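Local coordinates for protein proteinase K (Serratia sp., PDB 2B6N) that probably acts as a calcium-binding serine endopeptidase of the subtilase family, the chain here being its proteinase K-like catalytic part, at residues Thr34-Asp39 / Asn92-Arg97; Gly41-His46 / Asp65-Asn70. All blocks are in the same frame, centred on the assembly; numbering follows the deposited sequence.

Interaction 1 pairs strands 34-39 and 92-97, neighbours in the parallel sheet of the subtilase core, along their length. Interaction 2 lies beyond the C-terminal ends of strands 34-39 and 53-58, where the loop that leaves the first meets the loop between strand 53-58 and helix 72-81; the two centres are about 10 Å apart. Along the chain the order is 34-39, 41-46, 65-70, 92-97, so the two strands enclose both loop segments in sequence. The contacts also touch, with Arg97 packed against Gly41, Thr67 and Cys69, and Gly95 against Ala66. Asp39 ends the first strand and His72 begins the helix after the second loop, so both contacts flank two residues of the predicted charge relay system.

Interaction 1 of 2, residues Thr34-Asp39 / Asn92-Arg97; sequences TAFVID and NVVGVR
The carbonyl oxygen Val94 O is gripped twice by strand 34-39: Val37 N donates a nearly straight hydrogen bond of 2.8 Å (N-H...O 172°), and the CA-H of Phe36 adds a longer contact, with Phe36 CA 3.4 Å from Val94 O. Asn92 O and Val96 O are held in the same way, by Ala35 N and Asp39 N with help from the CA-H groups of Thr34 and Ile38. In return Val94 N donates to Ala35 O, and Val96 N reaches Val37 O from well above the carbonyl plane, 36° out of it. This in-register parallel ladder belongs to the central sheet of the subtilase fold, which helices flank on both faces. On the side of the sheet that carries Thr34, Phe36 and Ile38, the Phe36 and Val94 side chains lie side by side, pointing the same way, Val94 CB 3.6 Å from Phe36 CD2, while Val96 CG2 sits at the ring edge. Thr34 places OG1 beside its backbone N (chi1 -59°), which swings CG2 over one ring face near the rim and against Val94 CG2 at 3.6 Å. Trp116 and Val117 of helix 107-120 pack against Phe36 on this side of the sheet. On the opposite side, Val37 CG2 meets Val93 CG1 at 4.0 Å, and Ala77 and Ile80 of helix 72-81 cover Val37. At the strand ends, Asp39 OD1 is hydrogen-bonded to His72 ND1, its predicted charge-relay partner, and the extended Arg97 carries NH1 to salt bridges with Asp58 and Asp61.

Interaction 2 of 2, residues Gly41-His46 / Asp65-Asn70; sequences GVLNTH and DATDCN
Two loops of the subtilase catalytic region meet here, one leaving the strand that ends at Asp39 and the other leading into the helix that begins at His72. Their single direct hydrogen bond runs from Val42 N to Ala66 O at 2.9 Å. The same oxygen also accepts from a water, 3.1 Å from Ala66 O, that itself accepts a hydrogen bond from Asn44 ND2, so it is shared between backbone and solvent. Gly41, with a phi of 107°, brings its CA close to it as well, 3.2 Å from Ala66 O. One residue on, the CA-H of Thr67 points almost straight at Val42 O, with Thr67 CA 3.3 Å from that oxygen. The Leu43 and Thr67 side chains lie alongside each other, Leu43 CD1 beside Thr67 OG1. Asp68 CB comes up against the backbone on both sides of Val42, 3.6 Å from Gly41 C and from Leu43 N. With Asp68 CG anti to its own nitrogen (chi1 -169°), the carboxylate passes by Gly41 O and is tied on both oxygens. Asp68 OD1 accepts from Asn70 N at 2.9 Å, from above the carboxylate plane, and is also hydrogen-bonded to Gly71 N and Thr40 OG1. Asp68 OD2 is hydrogen-bonded to Thr74 OG1, which is also hydrogen-bonded to Leu43 N. The Asp68 OD1 to Asn70 N closure is that of an Asx turn, placed just before helix 72-81.

Interaction 1 of 2, residues Thr34-Asp39 / Asn92-Arg97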
ATOM      1  N   THR A  34      -1.007  -7.437 -10.953  1.00  8.79           N
ATOM      2  CA  THR A  34       0.184  -7.741 -10.169  1.00  8.39           C
ATOM      3  C   THR A  34       0.518  -6.553  -9.271  1.00  8.54           C
ATOM      4  O   THR A  34       0.550  -5.409  -9.717  1.00  7.40           O
ATOM      5  CB  THR A  34       1.389  -8.065 -11.079  1.00  9.45           C
ATOM      6  OG1 THR A  34       1.056  -9.183 -11.902  1.00  9.62           O
ATOM      7  CG2 THR A  34       2.619  -8.446 -10.246  1.00  9.44           C
ATOM      8  N   ALA A  35       0.734  -6.842  -7.994  1.00  8.02           N
ATOM      9  CA  ALA A  35       1.082  -5.823  -7.025  1.00  8.26           C
ATOM     10  C   ALA A  35       2.526  -6.039  -6.629  1.00  7.69           C
ATOM     11  O   ALA A  35       2.876  -7.087  -6.088  1.00  8.33           O
ATOM     12  CB  ALA A  35       0.177  -5.927  -5.793  1.00  7.58           C
ATOM     13  N   PHE A  36       3.347  -5.038  -6.905  1.00  7.29           N
ATOM     14  CA  PHE A  36       4.774  -5.051  -6.576  1.00  6.62           C
ATOM     15  C   PHE A  36       4.999  -4.407  -5.201  1.00  6.24           C
ATOM     16  O   PHE A  36       4.647  -3.249  -4.971  1.00  6.50           O
ATOM     17  CB  PHE A  36       5.551  -4.328  -7.678  1.00  6.92           C
ATOM     18  CG  PHE A  36       5.520  -5.057  -8.994  1.00  6.75           C
ATOM     19  CD1 PHE A  36       4.531  -4.782  -9.952  1.00  6.47           C
ATOM     20  CD2 PHE A  36       6.469  -6.036  -9.270  1.00  8.37           C
ATOM     21  CE1 PHE A  36       4.498  -5.479 -11.183  1.00  8.33           C
ATOM     22  CE2 PHE A  36       6.452  -6.735 -10.495  1.00  9.65           C
ATOM     23  CZ  PHE A  36       5.469  -6.465 -11.444  1.00  8.79           C
ATOM     24  N   VAL A  37       5.571  -5.170  -4.277  1.00  6.10           N
ATOM     25  CA  VAL A  37       5.733  -4.698  -2.912  1.00  5.44           C
ATOM     26  C   VAL A  37       7.195  -4.321  -2.712  1.00  5.65           C
ATOM     27  O   VAL A  37       8.053  -5.197  -2.590  1.00  5.06           O
ATOM     28  CB  VAL A  37       5.279  -5.767  -1.899  1.00  6.12           C
ATOM     29  CG1 VAL A  37       5.447  -5.241  -0.457  1.00  5.63           C
ATOM     30  CG2 VAL A  37       3.818  -6.156  -2.174  1.00  4.70           C
ATOM     31  N   ILE A  38       7.473  -3.022  -2.745  1.00  5.81           N
ATOM     32  CA  ILE A  38       8.857  -2.521  -2.640  1.00  5.68           C
ATOM     33  C   ILE A  38       9.125  -2.247  -1.165  1.00  5.76           C
ATOM     34  O   ILE A  38       8.609  -1.286  -0.619  1.00  5.10           O
ATOM     35  CB  ILE A  38       9.053  -1.225  -3.492  1.00  5.16           C
ATOM     36  CG1 ILE A  38       8.633  -1.478  -4.954  1.00  5.39           C
ATOM     37  CG2 ILE A  38      10.530  -0.723  -3.374  1.00  4.75           C
ATOM     38  CD1 ILE A  38       8.541  -0.215  -5.854  1.00  5.19           C
ATOM     39  N   ASP A  39       9.894  -3.119  -0.515  1.00  5.90           N
ATOM     40  CA  ASP A  39       9.864  -3.173   0.941  1.00  5.86           C
ATOM     41  C   ASP A  39      10.989  -4.090   1.439  1.00  6.65           C
ATOM     42  O   ASP A  39      12.041  -4.225   0.776  1.00  6.75           O
ATOM     43  CB  ASP A  39       8.469  -3.691   1.388  1.00  6.04           C
ATOM     44  CG  ASP A  39       8.019  -3.129   2.721  1.00  8.23           C
ATOM     45  OD1 ASP A  39       8.674  -3.438   3.761  1.00  8.14           O
ATOM     46  OD2 ASP A  39       6.982  -2.405   2.734  1.00  7.74           O
ATOM     47  N   ASN A  92      -1.822 -11.136  -7.817  1.00  8.07           N
ATOM     48  CA  ASN A  92      -0.441 -11.633  -7.781  1.00  9.66           C
ATOM     49  C   ASN A  92       0.440 -10.664  -7.004  1.00  9.21           C
ATOM     50  O   ASN A  92       0.286  -9.452  -7.130  1.00  9.03           O
ATOM     51  CB  ASN A  92       0.081 -11.829  -9.198  1.00 10.22           C
ATOM     52  CG  ASN A  92      -0.807 -12.738  -9.987  1.00 15.04           C
ATOM     53  OD1 ASN A  92      -0.975 -13.900  -9.624  1.00 17.01           O
ATOM     54  ND2 ASN A  92      -1.443 -12.204 -11.040  1.00 18.80           N
ATOM     55  N   VAL A  93       1.340 -11.209  -6.188  1.00  8.85           N
ATOM     56  CA  VAL A  93       2.199 -10.427  -5.314  1.00  9.16           C
ATOM     57  C   VAL A  93       3.641 -10.702  -5.713  1.00  8.41           C
ATOM     58  O   VAL A  93       4.048 -11.862  -5.809  1.00  9.08           O
ATOM     59  CB  VAL A  93       1.999 -10.788  -3.819  1.00  8.77           C
ATOM     60  CG1 VAL A  93       3.027 -10.042  -2.916  1.00  9.92           C
ATOM     61  CG2 VAL A  93       0.569 -10.456  -3.377  1.00 10.51           C
ATOM     62  N   VAL A  94       4.388  -9.631  -5.958  1.00  7.39           N
ATOM     63  CA  VAL A  94       5.813  -9.728  -6.292  1.00  6.88           C
ATOM     64  C   VAL A  94       6.654  -8.895  -5.319  1.00  6.53           C
ATOM     65  O   VAL A  94       6.509  -7.672  -5.214  1.00  6.99           O
ATOM     66  CB  VAL A  94       6.103  -9.305  -7.768  1.00  6.65           C
ATOM     67  CG1 VAL A  94       7.632  -9.358  -8.047  1.00  8.38           C
ATOM     68  CG2 VAL A  94       5.370 -10.183  -8.741  1.00  7.74           C
ATOM     69  N   GLY A  95       7.545  -9.574  -4.607  1.00  6.56           N
ATOM     70  CA  GLY A  95       8.445  -8.901  -3.676  1.00  6.13           C
ATOM     71  C   GLY A  95       9.639  -8.253  -4.364  1.00  6.23           C
ATOM     72  O   GLY A  95      10.356  -8.896  -5.158  1.00  6.37           O
ATOM     73  N   VAL A  96       9.833  -6.969  -4.078  1.00  5.66           N
ATOM     74  CA  VAL A  96      11.006  -6.221  -4.545  1.00  6.51           C
ATOM     75  C   VAL A  96      11.698  -5.726  -3.286  1.00  6.73           C
ATOM     76  O   VAL A  96      11.239  -4.782  -2.652  1.00  6.26           O
ATOM     77  CB  VAL A  96      10.610  -5.066  -5.499  1.00  6.44           C
ATOM     78  CG1 VAL A  96      11.852  -4.374  -6.058  1.00  6.34           C
ATOM     79  CG2 VAL A  96       9.793  -5.636  -6.657  1.00  5.62           C
ATOM     80  N   ARG A  97      12.774  -6.410  -2.892  1.00  6.74           N
ATOM     81  CA  ARG A  97      13.415  -6.117  -1.606  1.00  6.43           C
ATOM     82  C   ARG A  97      14.456  -5.003  -1.716  1.00  7.08           C
ATOM     83  O   ARG A  97      15.520  -5.158  -2.367  1.00  7.45           O
ATOM     84  CB  ARG A  97      13.990  -7.403  -0.970  1.00  5.62           C
ATOM     85  CG  ARG A  97      14.781  -7.139   0.315  1.00  6.04           C
ATOM     86  CD  ARG A  97      15.200  -8.447   0.993  1.00  7.71           C
ATOM     87  NE  ARG A  97      15.816  -8.220   2.303  1.00 11.13           N
ATOM     88  CZ  ARG A  97      17.035  -8.631   2.672  1.00 11.37           C
ATOM     89  NH1 ARG A  97      17.819  -9.316   1.842  1.00  8.02           N
ATOM     90  NH2 ARG A  97      17.468  -8.353   3.895  1.00 12.00           N
TER

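Interaction 2 of 2, residues Gly41-His46 / Asp65-Asn70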
ATOM      1  N   GLY A  41      11.026  -7.247   1.612  1.00  7.84           N
ATOM      2  CA  GLY A  41      10.867  -8.579   1.039  1.00  8.74           C
ATOM      3  C   GLY A  41       9.503  -9.128   1.442  1.00  9.10           C
ATOM      4  O   GLY A  41       8.765  -8.458   2.148  1.00  9.77           O
ATOM      5  N   VAL A  42       9.175 -10.345   1.006  1.00  8.29           N
ATOM      6  CA  VAL A  42       7.898 -10.974   1.362  1.00  8.36           C
ATOM      7  C   VAL A  42       8.152 -12.436   1.669  1.00  8.50           C
ATOM      8  O   VAL A  42       8.883 -13.107   0.928  1.00  8.28           O
ATOM      9  CB  VAL A  42       6.842 -10.899   0.207  1.00  8.07           C
ATOM     10  CG1 VAL A  42       5.548 -11.599   0.621  1.00  7.98           C
ATOM     11  CG2 VAL A  42       6.543  -9.445  -0.195  1.00  7.94           C
ATOM     12  N   LEU A  43       7.558 -12.932   2.759  1.00  8.75           N
ATOM     13  CA  LEU A  43       7.578 -14.374   3.024  1.00  8.98           C
ATOM     14  C   LEU A  43       6.603 -15.044   2.041  1.00  8.81           C
ATOM     15  O   LEU A  43       5.395 -15.122   2.302  1.00  8.21           O
ATOM     16  CB  LEU A  43       7.206 -14.683   4.489  1.00  9.21           C
ATOM     17  CG  LEU A  43       7.325 -16.167   4.880  1.00  9.88           C
ATOM     18  CD1 LEU A  43       8.797 -16.588   5.002  1.00 10.97           C
ATOM     19  CD2 LEU A  43       6.558 -16.471   6.169  1.00 10.29           C
ATOM     20  N   ASN A  44       7.132 -15.504   0.902  1.00  9.60           N
ATOM     21  CA  ASN A  44       6.295 -16.020  -0.190  1.00  9.56           C
ATOM     22  C   ASN A  44       5.453 -17.224   0.210  1.00  9.47           C
ATOM     23  O   ASN A  44       4.354 -17.417  -0.318  1.00  8.92           O
ATOM     24  CB  ASN A  44       7.130 -16.394  -1.425  1.00 10.52           C
ATOM     25  CG  ASN A  44       7.885 -15.213  -2.009  1.00 12.07           C
ATOM     26  OD1 ASN A  44       9.036 -15.360  -2.447  1.00 13.96           O
ATOM     27  ND2 ASN A  44       7.252 -14.041  -2.023  1.00  9.41           N
ATOM     28  N   THR A  45       5.963 -18.002   1.164  1.00  8.75           N
ATOM     29  CA  THR A  45       5.317 -19.250   1.591  1.00  9.04           C
ATOM     30  C   THR A  45       4.197 -19.018   2.612  1.00  9.08           C
ATOM     31  O   THR A  45       3.531 -19.978   3.044  1.00  9.36           O
ATOM     32  CB  THR A  45       6.341 -20.226   2.209  1.00  8.93           C
ATOM     33  OG1 THR A  45       7.063 -19.555   3.243  1.00  8.76           O
ATOM     34  CG2 THR A  45       7.355 -20.707   1.149  1.00  9.64           C
ATOM     35  N   HIS A  46       3.976 -17.766   3.004  1.00  8.52           N
ATOM     36  CA  HIS A  46       2.916 -17.502   4.001  1.00  8.27           C
ATOM     37  C   HIS A  46       1.575 -18.020   3.521  1.00  7.99           C
ATOM     38  O   HIS A  46       1.232 -17.905   2.326  1.00  6.87           O
ATOM     39  CB  HIS A  46       2.836 -16.012   4.413  1.00  8.25           C
ATOM     40  CG  HIS A  46       2.134 -15.798   5.723  1.00  8.52           C
ATOM     41  ND1 HIS A  46       0.767 -15.928   5.863  1.00  7.57           N
ATOM     42  CD2 HIS A  46       2.613 -15.506   6.958  1.00  7.06           C
ATOM     43  CE1 HIS A  46       0.432 -15.708   7.121  1.00  8.20           C
ATOM     44  NE2 HIS A  46       1.534 -15.458   7.807  1.00  6.40           N
ATOM     45  N   ASP A  65      16.138 -13.726  -4.711  1.00 12.61           N
ATOM     46  CA  ASP A  65      15.416 -14.279  -3.561  1.00 12.75           C
ATOM     47  C   ASP A  65      14.982 -13.145  -2.640  1.00 12.46           C
ATOM     48  O   ASP A  65      15.719 -12.768  -1.713  1.00 12.91           O
ATOM     49  CB  ASP A  65      16.286 -15.306  -2.811  1.00 12.61           C
ATOM     50  CG  ASP A  65      15.522 -16.045  -1.704  1.00 15.24           C
ATOM     51  OD1 ASP A  65      14.356 -15.697  -1.404  1.00 14.49           O
ATOM     52  OD2 ASP A  65      16.098 -16.986  -1.121  1.00 16.92           O
ATOM     53  N   ALA A  66      13.782 -12.619  -2.898  1.00 12.38           N
ATOM     54  CA  ALA A  66      13.249 -11.486  -2.130  1.00 13.08           C
ATOM     55  C   ALA A  66      12.425 -11.895  -0.897  1.00 12.96           C
ATOM     56  O   ALA A  66      11.437 -11.248  -0.554  1.00 12.66           O
ATOM     57  CB  ALA A  66      12.449 -10.548  -3.040  1.00 12.57           C
ATOM     58  N   THR A  67      12.837 -12.962  -0.216  1.00 14.33           N
ATOM     59  CA  THR A  67      12.205 -13.308   1.068  1.00 14.87           C
ATOM     60  C   THR A  67      12.437 -12.226   2.133  1.00 14.89           C
ATOM     61  O   THR A  67      13.404 -11.477   2.070  1.00 15.54           O
ATOM     62  CB  THR A  67      12.658 -14.685   1.612  1.00 15.54           C
ATOM     63  OG1 THR A  67      11.866 -15.026   2.762  1.00 17.23           O
ATOM     64  CG2 THR A  67      14.119 -14.670   2.004  1.00 16.54           C
ATOM     65  N   ASP A  68      11.539 -12.182   3.111  1.00 13.95           N
ATOM     66  CA  ASP A  68      11.513 -11.183   4.175  1.00 13.64           C
ATOM     67  C   ASP A  68      12.222 -11.675   5.438  1.00 13.99           C
ATOM     68  O   ASP A  68      11.898 -12.758   5.928  1.00 14.24           O
ATOM     69  CB  ASP A  68      10.041 -10.933   4.503  1.00 13.13           C
ATOM     70  CG  ASP A  68       9.825  -9.726   5.396  1.00 10.52           C
ATOM     71  OD1 ASP A  68      10.782  -8.978   5.676  1.00  8.29           O
ATOM     72  OD2 ASP A  68       8.656  -9.532   5.794  1.00  8.69           O
ATOM     73  N   CYS A  69      13.171 -10.892   5.955  1.00 13.72           N
ATOM     74  CA  CYS A  69      13.781 -11.150   7.276  1.00 14.47           C
ATOM     75  C   CYS A  69      13.475 -10.073   8.314  1.00 13.38           C
ATOM     76  O   CYS A  69      14.101 -10.029   9.376  1.00 12.60           O
ATOM     77  CB  CYS A  69      15.304 -11.351   7.171  1.00 15.31           C
ATOM     78  SG  CYS A  69      16.140 -10.030   6.272  1.00 18.98           S
ATOM     79  N   ASN A  70      12.499  -9.213   8.013  1.00 11.45           N
ATOM     80  CA  ASN A  70      12.101  -8.152   8.932  1.00  9.76           C
ATOM     81  C   ASN A  70      10.644  -8.286   9.404  1.00  8.86           C
ATOM     82  O   ASN A  70      10.341  -8.070  10.583  1.00  8.25           O
ATOM     83  CB  ASN A  70      12.316  -6.768   8.310  1.00 10.21           C
ATOM     84  CG  ASN A  70      11.865  -5.652   9.226  1.00 10.11           C
ATOM     85  OD1 ASN A  70      12.636  -5.140  10.062  1.00 13.68           O
ATOM     86  ND2 ASN A  70      10.604  -5.318   9.142  1.00  4.32           N
TER
HETATM   87  O   HOH W   1       9.069 -11.872  -2.506  1.00 10.93           O
HETATM   88  O   HOH W   2       9.899 -16.716   0.847  1.00 16.65           O